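PDB 3LM3: DUF3863 domain-containing protein from Parabacteroides distasonis, which is of unknown function but is probably a carbohydrate-active enzyme, either a glycoside hydrolase or a deacetylase. Local coordinates for residues T31-V36 against H43-V48; F199-Q204 against W409-K414; S353-E358 against D374-N379. One frame throughout, in Å; residues are numbered along the deposited sequence. Where two conformers were deposited one is given.

Contact 1 (T31-V36 against H43-V48); sequences TTPWEV and HPRDEV
Pro33 and Trp34 form a corner into which His43 fits, and these three rings make up the apolar and aromatic part of the contact. The CG of Pro33 lies over one face of the imidazole, 3.8 Å from its centroid, in a CH-pi contact; the rigid pyrrolidine suits the place because it offers a compact aliphatic face. At its edge the imidazole meets the indole face of Trp34, CD2 leading, a T-shaped pair with planes at 89°. With CG anti to the backbone N (chi1 -166°), the imidazole of His43 is laid against Pro33 with its CD2 edge at the indole. His43 CB itself lies 3.7 Å from Trp34 CE3. The ring's ND1 accepts the N-H of Arg45 in the ring plane at 3.2 Å, which helps to fix its rotation. With the imidazole cut back to an alanine here, Pro33 CG would probably face a gap, the indole would be less firmly held on that face, and the Arg45 N-H would be left without its acceptor.

Among the hydrogen bonds, one joins the backbones directly, from Glu47 N to Thr31 O at 2.9 Å. A water bridges the other end, donating to Thr32 OG1 and accepting from the N-H groups of Trp34 and His43. Glu35 braces its own segment: its OE1 takes the hydroxyls of Thr31 and Thr32, and its OE2 the N-H of Thr31. Asp46 OD1 accepts from Val48 N, closing an Asx turn.

Charge is paired where Arg45 NH1 meets Glu47 OE2 at 2.9 Å, in the guanidinium plane; Arg30 holds Glu47 OE1.

Both segments belong to the long loop between strand 21-29 of the larger parallel sheet and helix 53-64. Thr31 and Val48 rest on helix 86-102, while Phe113 meets the Trp34 ring edge-to-face.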
loop_
_atom_site.group_PDB
_atom_site.type_symbol
_atom_site.label_atom_id
_atom_site.label_comp_id
_atom_site.label_asym_id
_atom_site.label_seq_id
_atom_site.Cartn_x
_atom_site.Cartn_y
_atom_site.Cartn_z
ATOM N N THR A 31 -19.700 -5.090 2.537
ATOM C CA THR A 31 -21.129 -4.899 2.312
ATOM C C THR A 31 -21.439 -3.483 1.855
ATOM O O THR A 31 -22.485 -3.241 1.271
ATOM C CB THR A 31 -22.020 -5.258 3.524
ATOM O OG1 THR A 31 -22.134 -4.148 4.435
ATOM C CG2 THR A 31 -21.578 -6.555 4.241
ATOM N N THR A 32 -20.565 -2.545 2.160
ATOM C CA THR A 32 -20.643 -1.141 1.718
ATOM C C THR A 32 -19.192 -0.657 1.559
ATOM O O THR A 32 -18.261 -1.328 2.060
ATOM C CB THR A 32 -21.386 -0.235 2.727
ATOM O OG1 THR A 32 -20.598 -0.104 3.924
ATOM C CG2 THR A 32 -22.756 -0.757 3.096
ATOM N N PRO A 33 -18.942 0.466 0.852
ATOM C CA PRO A 33 -17.569 0.736 0.476
ATOM C C PRO A 33 -16.589 1.094 1.574
ATOM O O PRO A 33 -15.434 0.676 1.507
ATOM C CB PRO A 33 -17.681 1.899 -0.522
ATOM C CG PRO A 33 -19.015 1.743 -1.108
ATOM C CD PRO A 33 -19.885 1.241 0.020
ATOM N N TRP A 34 -17.033 1.859 2.569
ATOM C CA TRP A 34 -16.123 2.455 3.562
ATOM C C TRP A 34 -16.641 2.181 4.970
ATOM O O TRP A 34 -16.874 3.105 5.781
ATOM C CB TRP A 34 -16.004 3.973 3.342
ATOM C CG TRP A 34 -15.432 4.419 2.010
ATOM C CD1 TRP A 34 -14.687 3.697 1.147
ATOM C CD2 TRP A 34 -15.571 5.728 1.424
ATOM N NE1 TRP A 34 -14.342 4.474 0.040
ATOM C CE2 TRP A 34 -14.871 5.721 0.200
ATOM C CE3 TRP A 34 -16.205 6.906 1.831
ATOM C CZ2 TRP A 34 -14.801 6.839 -0.637
ATOM C CZ3 TRP A 34 -16.136 8.027 0.988
ATOM C CH2 TRP A 34 -15.433 7.978 -0.220
ATOM N N GLU A 35 -16.867 0.915 5.271
ATOM C CA GLU A 35 -17.418 0.525 6.570
ATOM C C GLU A 35 -16.260 0.177 7.510
ATOM O O GLU A 35 -15.759 -0.947 7.566
ATOM C CB GLU A 35 -18.502 -0.545 6.471
ATOM C CG GLU A 35 -18.087 -1.809 5.681
ATOM C CD GLU A 35 -19.225 -2.742 5.378
ATOM O OE1 GLU A 35 -20.426 -2.385 5.599
ATOM O OE2 GLU A 35 -18.928 -3.872 4.944
ATOM N N VAL A 36 -15.845 1.184 8.266
ATOM C CA VAL A 36 -14.734 1.033 9.211
ATOM C C VAL A 36 -15.155 0.322 10.481
ATOM O O VAL A 36 -14.306 -0.194 11.215
ATOM C CB VAL A 36 -14.147 2.412 9.574
ATOM C CG1 VAL A 36 -13.512 3.102 8.336
ATOM C CG2 VAL A 36 -15.152 3.340 10.232
ATOM N N HIS A 43 -19.710 5.531 3.481
ATOM C CA HIS A 43 -20.239 5.617 2.119
ATOM C C HIS A 43 -21.577 4.916 2.106
ATOM O O HIS A 43 -21.707 3.820 2.656
ATOM C CB HIS A 43 -19.280 4.913 1.175
ATOM C CG HIS A 43 -19.531 5.209 -0.264
ATOM N ND1 HIS A 43 -20.692 4.833 -0.910
ATOM C CD2 HIS A 43 -18.783 5.870 -1.177
ATOM C CE1 HIS A 43 -20.641 5.255 -2.165
ATOM N NE2 HIS A 43 -19.488 5.872 -2.355
ATOM N N PRO A 44 -22.605 5.521 1.492
ATOM C CA PRO A 44 -23.953 4.986 1.588
ATOM C C PRO A 44 -24.321 3.808 0.682
ATOM O O PRO A 44 -25.374 3.203 0.866
ATOM C CB PRO A 44 -24.837 6.205 1.218
ATOM C CG PRO A 44 -23.998 7.007 0.398
ATOM C CD PRO A 44 -22.582 6.843 0.845
ATOM N N ARG A 45 -23.449 3.456 -0.254
ATOM C CA ARG A 45 -23.812 2.446 -1.241
ATOM C C ARG A 45 -23.965 1.042 -0.645
ATOM O O ARG A 45 -23.038 0.509 -0.041
ATOM C CB ARG A 45 -22.790 2.401 -2.365
ATOM C CG ARG A 45 -23.118 1.349 -3.437
ATOM C CD ARG A 45 -21.866 1.001 -4.182
ATOM N NE ARG A 45 -21.370 2.111 -4.978
ATOM C CZ ARG A 45 -20.115 2.270 -5.369
ATOM N NH1 ARG A 45 -19.149 1.437 -4.987
ATOM N NH2 ARG A 45 -19.806 3.312 -6.138
ATOM N N ASP A 46 -25.116 0.432 -0.868
ATOM C CA ASP A 46 -25.405 -0.942 -0.463
ATOM C C ASP A 46 -24.865 -1.879 -1.546
ATOM O O ASP A 46 -25.370 -1.886 -2.674
ATOM C CB ASP A 46 -26.904 -1.117 -0.288
ATOM C CG ASP A 46 -27.323 -2.537 0.028
ATOM O OD1 ASP A 46 -26.507 -3.469 0.041
ATOM O OD2 ASP A 46 -28.534 -2.779 0.279
ATOM N N GLU A 47 -23.816 -2.643 -1.220
ATOM C CA GLU A 47 -23.174 -3.539 -2.177
ATOM C C GLU A 47 -23.465 -5.016 -1.954
ATOM O O GLU A 47 -22.748 -5.870 -2.504
ATOM C CB GLU A 47 -21.659 -3.309 -2.170
ATOM C CG GLU A 47 -21.223 -1.962 -2.705
ATOM C CD GLU A 47 -19.735 -1.803 -2.713
ATOM O OE1 GLU A 47 -19.067 -2.492 -1.898
ATOM O OE2 GLU A 47 -19.168 -1.007 -3.482
ATOM N N VAL A 48 -24.495 -5.359 -1.175
ATOM C CA VAL A 48 -24.826 -6.755 -0.984
ATOM C C VAL A 48 -24.950 -7.505 -2.310
ATOM O O VAL A 48 -24.378 -8.574 -2.476
ATOM C CB VAL A 48 -26.072 -6.900 -0.095
ATOM C CG1 VAL A 48 -26.604 -8.318 -0.148
ATOM C CG2 VAL A 48 -25.721 -6.440 1.337
HETATM O O HOH W 1 -25.100 -3.170 2.589
HETATM O O HOH W 2 -19.636 2.507 3.723
#

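Contact 2 (F199-Q204 against W409-K414); sequences FCKPAQ and WSLINK
Phe199 to Lys201 turn a corner in the chain, and the irregular run from Trp409 to Leu411 passes close by, the backbones nearest at Cys200 and Leu411 with CA atoms 6.5 Å apart. Side chains bridge this gap. At one end the edge of the Phe199 ring presses on Trp409: Phe199 CE1 lies 3.7 Å from Trp409 CB and reaches the indole at CE3. The two ring planes stand at 76° and meet obliquely. A chi1 of 78° sets the phenyl ring between its own backbone N and carbonyl carbon, and from there its CE1 edge reaches Trp409, while Cys200 SG lies over one of its faces.

This buried seam joins the loop between strands 194-195 and 213-216 to the C-terminal stretch that follows strand 383-389 of the antiparallel sheet, bringing the DUF3863 and DUF3864 regions together.

Further along, Cys200 CB meets Leu411 CB at 4.1 Å, a small side chain suiting the point where the two backbones come nearest. In the conformer given, Leu411 CD1 lies 3.6 Å from Lys201 CB, so the lysine contributes the aliphatic root of its chain here. Its extended remainder leads away to Glu197, with which NZ forms a salt bridge, and Trp409 NE1 donates to Ala406 O.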
loop_
_atom_site.group_PDB
_atom_site.type_symbol
_atom_site.label_atom_id
_atom_site.label_comp_id
_atom_site.label_asym_id
_atom_site.label_seq_id
_atom_site.Cartn_x
_atom_site.Cartn_y
_atom_site.Cartn_z
ATOM N N PHE A 199 2.667 6.285 12.925
ATOM C CA PHE A 199 2.659 5.138 12.027
ATOM C C PHE A 199 3.444 5.360 10.720
ATOM O O PHE A 199 3.860 4.390 10.085
ATOM C CB PHE A 199 1.214 4.643 11.745
ATOM C CG PHE A 199 0.439 5.460 10.740
ATOM C CD1 PHE A 199 0.075 6.761 10.998
ATOM C CD2 PHE A 199 -0.024 4.869 9.570
ATOM C CE1 PHE A 199 -0.673 7.487 10.073
ATOM C CE2 PHE A 199 -0.794 5.583 8.653
ATOM C CZ PHE A 199 -1.087 6.906 8.883
ATOM N N CYS A 200 3.634 6.620 10.299
ATOM C CA CYS A 200 4.390 6.942 9.090
ATOM C C CYS A 200 5.897 7.112 9.331
ATOM O O CYS A 200 6.685 7.232 8.365
ATOM C CB CYS A 200 3.885 8.247 8.498
ATOM S SG CYS A 200 2.273 8.112 7.691
ATOM N N LYS A 201 6.309 7.168 10.602
ATOM C CA LYS A 201 7.693 7.437 10.989
ATOM C C LYS A 201 8.411 6.124 11.296
ATOM O O LYS A 201 7.940 5.352 12.148
ATOM C CB LYS A 201 7.716 8.326 12.253
ATOM C CG LYS A 201 9.096 8.540 12.795
ATOM C CD LYS A 201 9.146 9.550 13.968
ATOM C CE LYS A 201 10.390 9.297 14.822
ATOM N NZ LYS A 201 10.737 10.553 15.585
ATOM N N PRO A 202 9.549 5.851 10.672
ATOM C CA PRO A 202 10.352 4.732 11.165
ATOM C C PRO A 202 10.788 4.887 12.637
ATOM O O PRO A 202 11.207 5.964 13.054
ATOM C CB PRO A 202 11.569 4.724 10.238
ATOM C CG PRO A 202 11.072 5.399 8.952
ATOM C CD PRO A 202 10.140 6.472 9.481
ATOM N N ALA A 203 10.664 3.820 13.419
ATOM C CA ALA A 203 11.240 3.797 14.761
ATOM C C ALA A 203 12.717 4.174 14.678
ATOM O O ALA A 203 13.468 3.664 13.848
ATOM C CB ALA A 203 11.048 2.405 15.396
ATOM N N GLN A 204 13.138 5.071 15.560
ATOM C CA GLN A 204 14.510 5.549 15.562
ATOM C C GLN A 204 15.447 4.656 16.383
ATOM O O GLN A 204 16.653 4.667 16.178
ATOM C CB GLN A 204 14.573 6.987 16.102
ATOM C CG GLN A 204 13.771 7.982 15.215
ATOM C CD GLN A 204 14.299 8.064 13.805
ATOM O OE1 GLN A 204 15.405 8.553 13.579
ATOM N NE2 GLN A 204 13.519 7.573 12.843
ATOM N N TRP A 409 -3.481 12.601 8.734
ATOM C CA TRP A 409 -2.431 11.926 9.500
ATOM C C TRP A 409 -1.051 12.052 8.849
ATOM O O TRP A 409 -0.126 11.332 9.216
ATOM C CB TRP A 409 -2.793 10.447 9.684
ATOM C CG TRP A 409 -3.962 10.242 10.595
ATOM C CD1 TRP A 409 -5.230 10.692 10.403
ATOM C CD2 TRP A 409 -3.976 9.529 11.841
ATOM N NE1 TRP A 409 -6.022 10.327 11.456
ATOM C CE2 TRP A 409 -5.276 9.620 12.357
ATOM C CE3 TRP A 409 -3.007 8.860 12.594
ATOM C CZ2 TRP A 409 -5.631 9.064 13.581
ATOM C CZ3 TRP A 409 -3.371 8.268 13.780
ATOM C CH2 TRP A 409 -4.663 8.404 14.281
ATOM N N SER A 410 -0.900 12.956 7.890
ATOM C CA SER A 410 0.368 13.070 7.184
ATOM C C SER A 410 1.501 13.530 8.069
ATOM O O SER A 410 1.311 14.333 8.981
ATOM C CB SER A 410 0.245 14.005 5.984
ATOM O OG SER A 410 -0.676 13.486 5.024
ATOM N N LEU A 411 2.684 13.019 7.775
ATOM C CA LEU A 411 3.914 13.441 8.447
ATOM C C LEU A 411 4.647 14.376 7.491
ATOM O O LEU A 411 5.192 13.956 6.459
ATOM C CB LEU A 411 4.751 12.214 8.838
ATOM C CG LEU A 411 5.853 12.459 9.875
ATOM C CD1 LEU A 411 6.311 11.135 10.510
ATOM C CD2 LEU A 411 7.046 13.240 9.265
ATOM N N ILE A 412 4.625 15.673 7.807
ATOM C CA ILE A 412 5.146 16.711 6.926
ATOM C C ILE A 412 5.955 17.679 7.769
ATOM O O ILE A 412 5.509 18.072 8.876
ATOM C CB ILE A 412 3.966 17.446 6.239
ATOM C CG1 ILE A 412 3.285 16.523 5.235
ATOM C CG2 ILE A 412 4.406 18.715 5.497
ATOM C CD1 ILE A 412 1.987 17.065 4.610
ATOM N N ASN A 413 7.142 18.036 7.302
ATOM C CA ASN A 413 7.914 19.053 7.989
ATOM C C ASN A 413 8.597 19.941 6.949
ATOM O O ASN A 413 7.969 20.899 6.510
ATOM C CB ASN A 413 8.832 18.466 9.079
ATOM C CG ASN A 413 9.565 17.212 8.649
ATOM O OD1 ASN A 413 10.403 17.237 7.763
ATOM N ND2 ASN A 413 9.306 16.120 9.369
ATOM N N LYS A 414 9.794 19.622 6.476
ATOM C CA LYS A 414 10.563 20.607 5.676
ATOM C C LYS A 414 9.962 20.905 4.280
ATOM O O LYS A 414 9.537 22.032 4.000
ATOM C CB LYS A 414 12.035 20.184 5.560
ATOM C CG LYS A 414 12.750 19.965 6.907
ATOM C CD LYS A 414 12.513 21.128 7.899
ATOM C CE LYS A 414 13.585 21.199 9.031
ATOM N NZ LYS A 414 14.884 21.820 8.596
#

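Contact 3 (S353-E358 against D374-N379); sequences SYNNLE and DWHTKN
Asn356 and Asp374 are joined by a nearly straight hydrogen bond, Asn356 ND2 to Asp374 OD1 at 3.1 Å with an angle of 172°. The oxygen lies in the amide plane, whereas the amide nitrogen approaches from well above the carboxylate plane. Asp374 OD2 meanwhile accepts the hydroxyl of Thr377 at 2.7 Å, so both carboxylate oxygens are engaged. Between the backbones, Trp375 N donates to Asn356 O at 2.9 Å. A weak bond runs from Trp375 NE1 to Asn355 O, bent to 126°.

Leu357 and Asp374 form an antiparallel non-hydrogen-bonded pair where strands 357-363 and 367-374 meet, neighbours in the antiparallel four-stranded sheet. A type I turn from Tyr354 ends at Leu357, and another, from Asp374 to Thr377, begins at its partner. Aspartate suits the first position of its turn, where OD2 takes the Thr377 hydroxyl and OD1 a weak bond from His376 N.

Outward of these bonds, the His376 ring lies against Asn356, whose CB sits over its face 3.5 Å from the centroid in a CH-pi contact. Asn356 holds its amide between its own backbone N and carbonyl carbon (chi1 68°), which carries ND2 to Asp374 while CB faces the imidazole. Asn355 OD1 approaches His376 CE1 at 3.4 Å. The indole of Trp375 turns its CD1 edge to the backbone from Leu357 to Glu358, and Trp375 CD1 lies 4.0 Å from Glu358 CB. Arg346 makes a cation-pi contact with that indole and a salt bridge to Glu358, whose other carboxylate oxygen is paired with Arg373.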
loop_
_atom_site.group_PDB
_atom_site.type_symbol
_atom_site.label_atom_id
_atom_site.label_comp_id
_atom_site.label_asym_id
_atom_site.label_seq_id
_atom_site.Cartn_x
_atom_site.Cartn_y
_atom_site.Cartn_z
ATOM N N SER A 353 2.076 10.265 -16.475
ATOM C CA SER A 353 3.438 9.788 -16.195
ATOM C C SER A 353 4.368 10.452 -17.233
ATOM O O SER A 353 4.820 9.830 -18.192
ATOM C CB SER A 353 3.489 8.256 -16.268
ATOM O OG SER A 353 4.752 7.739 -15.853
ATOM N N TYR A 354 4.637 11.728 -17.003
ATOM C CA TYR A 354 5.242 12.602 -18.016
ATOM C C TYR A 354 6.649 12.172 -18.366
ATOM O O TYR A 354 7.516 11.972 -17.502
ATOM C CB TYR A 354 5.180 14.086 -17.603
ATOM C CG TYR A 354 3.741 14.541 -17.486
ATOM C CD1 TYR A 354 2.898 14.589 -18.589
ATOM C CD2 TYR A 354 3.205 14.920 -16.253
ATOM C CE1 TYR A 354 1.575 14.965 -18.483
ATOM C CE2 TYR A 354 1.873 15.278 -16.146
ATOM C CZ TYR A 354 1.072 15.336 -17.260
ATOM O OH TYR A 354 -0.263 15.672 -17.189
ATOM N N ASN A 355 6.901 12.057 -19.670
ATOM C CA ASN A 355 8.143 11.469 -20.144
ATOM C C ASN A 355 9.392 12.291 -19.870
ATOM O O ASN A 355 10.460 11.721 -19.803
ATOM C CB ASN A 355 8.057 11.095 -21.645
ATOM C CG ASN A 355 7.778 12.261 -22.581
ATOM O OD1 ASN A 355 7.740 13.438 -22.187
ATOM N ND2 ASN A 355 7.640 11.932 -23.881
ATOM N N ASN A 356 9.234 13.599 -19.712
ATOM C CA ASN A 356 10.352 14.489 -19.553
ATOM C C ASN A 356 10.885 14.515 -18.130
ATOM O O ASN A 356 11.908 15.156 -17.886
ATOM C CB ASN A 356 9.956 15.913 -19.941
ATOM C CG ASN A 356 8.967 16.521 -18.973
ATOM O OD1 ASN A 356 7.848 16.046 -18.848
ATOM N ND2 ASN A 356 9.377 17.612 -18.302
ATOM N N LEU A 357 10.207 13.814 -17.219
ATOM C CA LEU A 357 10.587 13.838 -15.806
ATOM C C LEU A 357 11.367 12.609 -15.379
ATOM O O LEU A 357 11.034 11.477 -15.754
ATOM C CB LEU A 357 9.328 14.002 -14.944
ATOM C CG LEU A 357 8.533 15.291 -15.132
ATOM C CD1 LEU A 357 7.248 15.254 -14.298
ATOM C CD2 LEU A 357 9.370 16.540 -14.787
ATOM N N GLU A 358 12.411 12.835 -14.571
ATOM C CA GLU A 358 13.149 11.791 -13.902
ATOM C C GLU A 358 13.049 12.065 -12.413
ATOM O O GLU A 358 13.411 13.179 -11.936
ATOM C CB GLU A 358 14.610 11.771 -14.313
ATOM C CG GLU A 358 15.392 10.682 -13.615
ATOM C CD GLU A 358 16.793 10.566 -14.171
ATOM O OE1 GLU A 358 16.977 9.921 -15.221
ATOM O OE2 GLU A 358 17.702 11.157 -13.573
ATOM N N ASP A 374 13.888 17.730 -15.063
ATOM C CA ASP A 374 13.381 17.800 -16.431
ATOM C C ASP A 374 14.557 17.419 -17.302
ATOM O O ASP A 374 15.356 18.299 -17.680
ATOM C CB ASP A 374 12.857 19.225 -16.734
ATOM C CG ASP A 374 12.550 19.453 -18.197
ATOM O OD1 ASP A 374 12.321 18.466 -18.907
ATOM O OD2 ASP A 374 12.564 20.637 -18.631
ATOM N N TRP A 375 14.672 16.141 -17.651
ATOM C CA TRP A 375 15.833 15.646 -18.374
ATOM C C TRP A 375 15.771 15.997 -19.866
ATOM O O TRP A 375 16.769 15.832 -20.557
ATOM C CB TRP A 375 16.076 14.145 -18.149
ATOM C CG TRP A 375 15.015 13.260 -18.716
ATOM C CD1 TRP A 375 13.906 12.808 -18.083
ATOM C CD2 TRP A 375 15.005 12.684 -20.018
ATOM N NE1 TRP A 375 13.187 12.015 -18.921
ATOM C CE2 TRP A 375 13.823 11.933 -20.125
ATOM C CE3 TRP A 375 15.869 12.754 -21.119
ATOM C CZ2 TRP A 375 13.484 11.220 -21.281
ATOM C CZ3 TRP A 375 15.512 12.069 -22.286
ATOM C CH2 TRP A 375 14.336 11.311 -22.351
ATOM N N HIS A 376 14.627 16.503 -20.340
ATOM C CA HIS A 376 14.516 16.982 -21.722
ATOM C C HIS A 376 15.218 18.309 -21.924
ATOM O O HIS A 376 15.436 18.718 -23.073
ATOM C CB HIS A 376 13.056 17.174 -22.123
ATOM C CG HIS A 376 12.359 15.906 -22.477
ATOM N ND1 HIS A 376 11.107 15.891 -23.061
ATOM C CD2 HIS A 376 12.742 14.610 -22.350
ATOM C CE1 HIS A 376 10.747 14.637 -23.263
ATOM N NE2 HIS A 376 11.709 13.835 -22.826
ATOM N N THR A 377 15.536 19.009 -20.834
ATOM C CA THR A 377 16.242 20.291 -20.935
ATOM C C THR A 377 17.700 20.080 -20.535
ATOM O O THR A 377 18.000 19.777 -19.379
ATOM C CB THR A 377 15.600 21.371 -20.081
ATOM O OG1 THR A 377 14.246 21.569 -20.491
ATOM C CG2 THR A 377 16.347 22.704 -20.218
ATOM N N LYS A 378 18.608 20.297 -21.498
ATOM C CA LYS A 378 20.045 20.070 -21.287
ATOM C C LYS A 378 20.539 20.877 -20.100
ATOM O O LYS A 378 20.211 22.057 -19.965
ATOM C CB LYS A 378 20.858 20.461 -22.538
ATOM N N ASN A 379 21.274 20.196 -19.225
ATOM C CA ASN A 379 21.880 20.773 -18.018
ATOM C C ASN A 379 20.913 21.330 -16.961
ATOM O O ASN A 379 21.342 22.027 -16.042
ATOM C CB ASN A 379 22.937 21.822 -18.407
ATOM C CG ASN A 379 24.049 21.227 -19.253
ATOM O OD1 ASN A 379 24.472 20.089 -19.029
ATOM N ND2 ASN A 379 24.521 21.989 -20.233
#

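From the N terminus, contact 1 comes first and closes a short loop after strand 21-29, folding the approach to helix 53-64 back on itself; it is complete before either of the others begins. Contact 2 opens at 199-204 and closes only at 409-414, tying the loop ahead of strand 213-216 to the C-terminal stretch beyond the antiparallel sheet. Contact 3 lies wholly within that long span: residues 353-358 and 374-379 meet at the open end of the hairpin of strands 357-363 and 367-374. None of the three crosses another. Contacts 1 and 3 lie farthest apart, their centres about 42 Å from each other, and nowhere do the three touch.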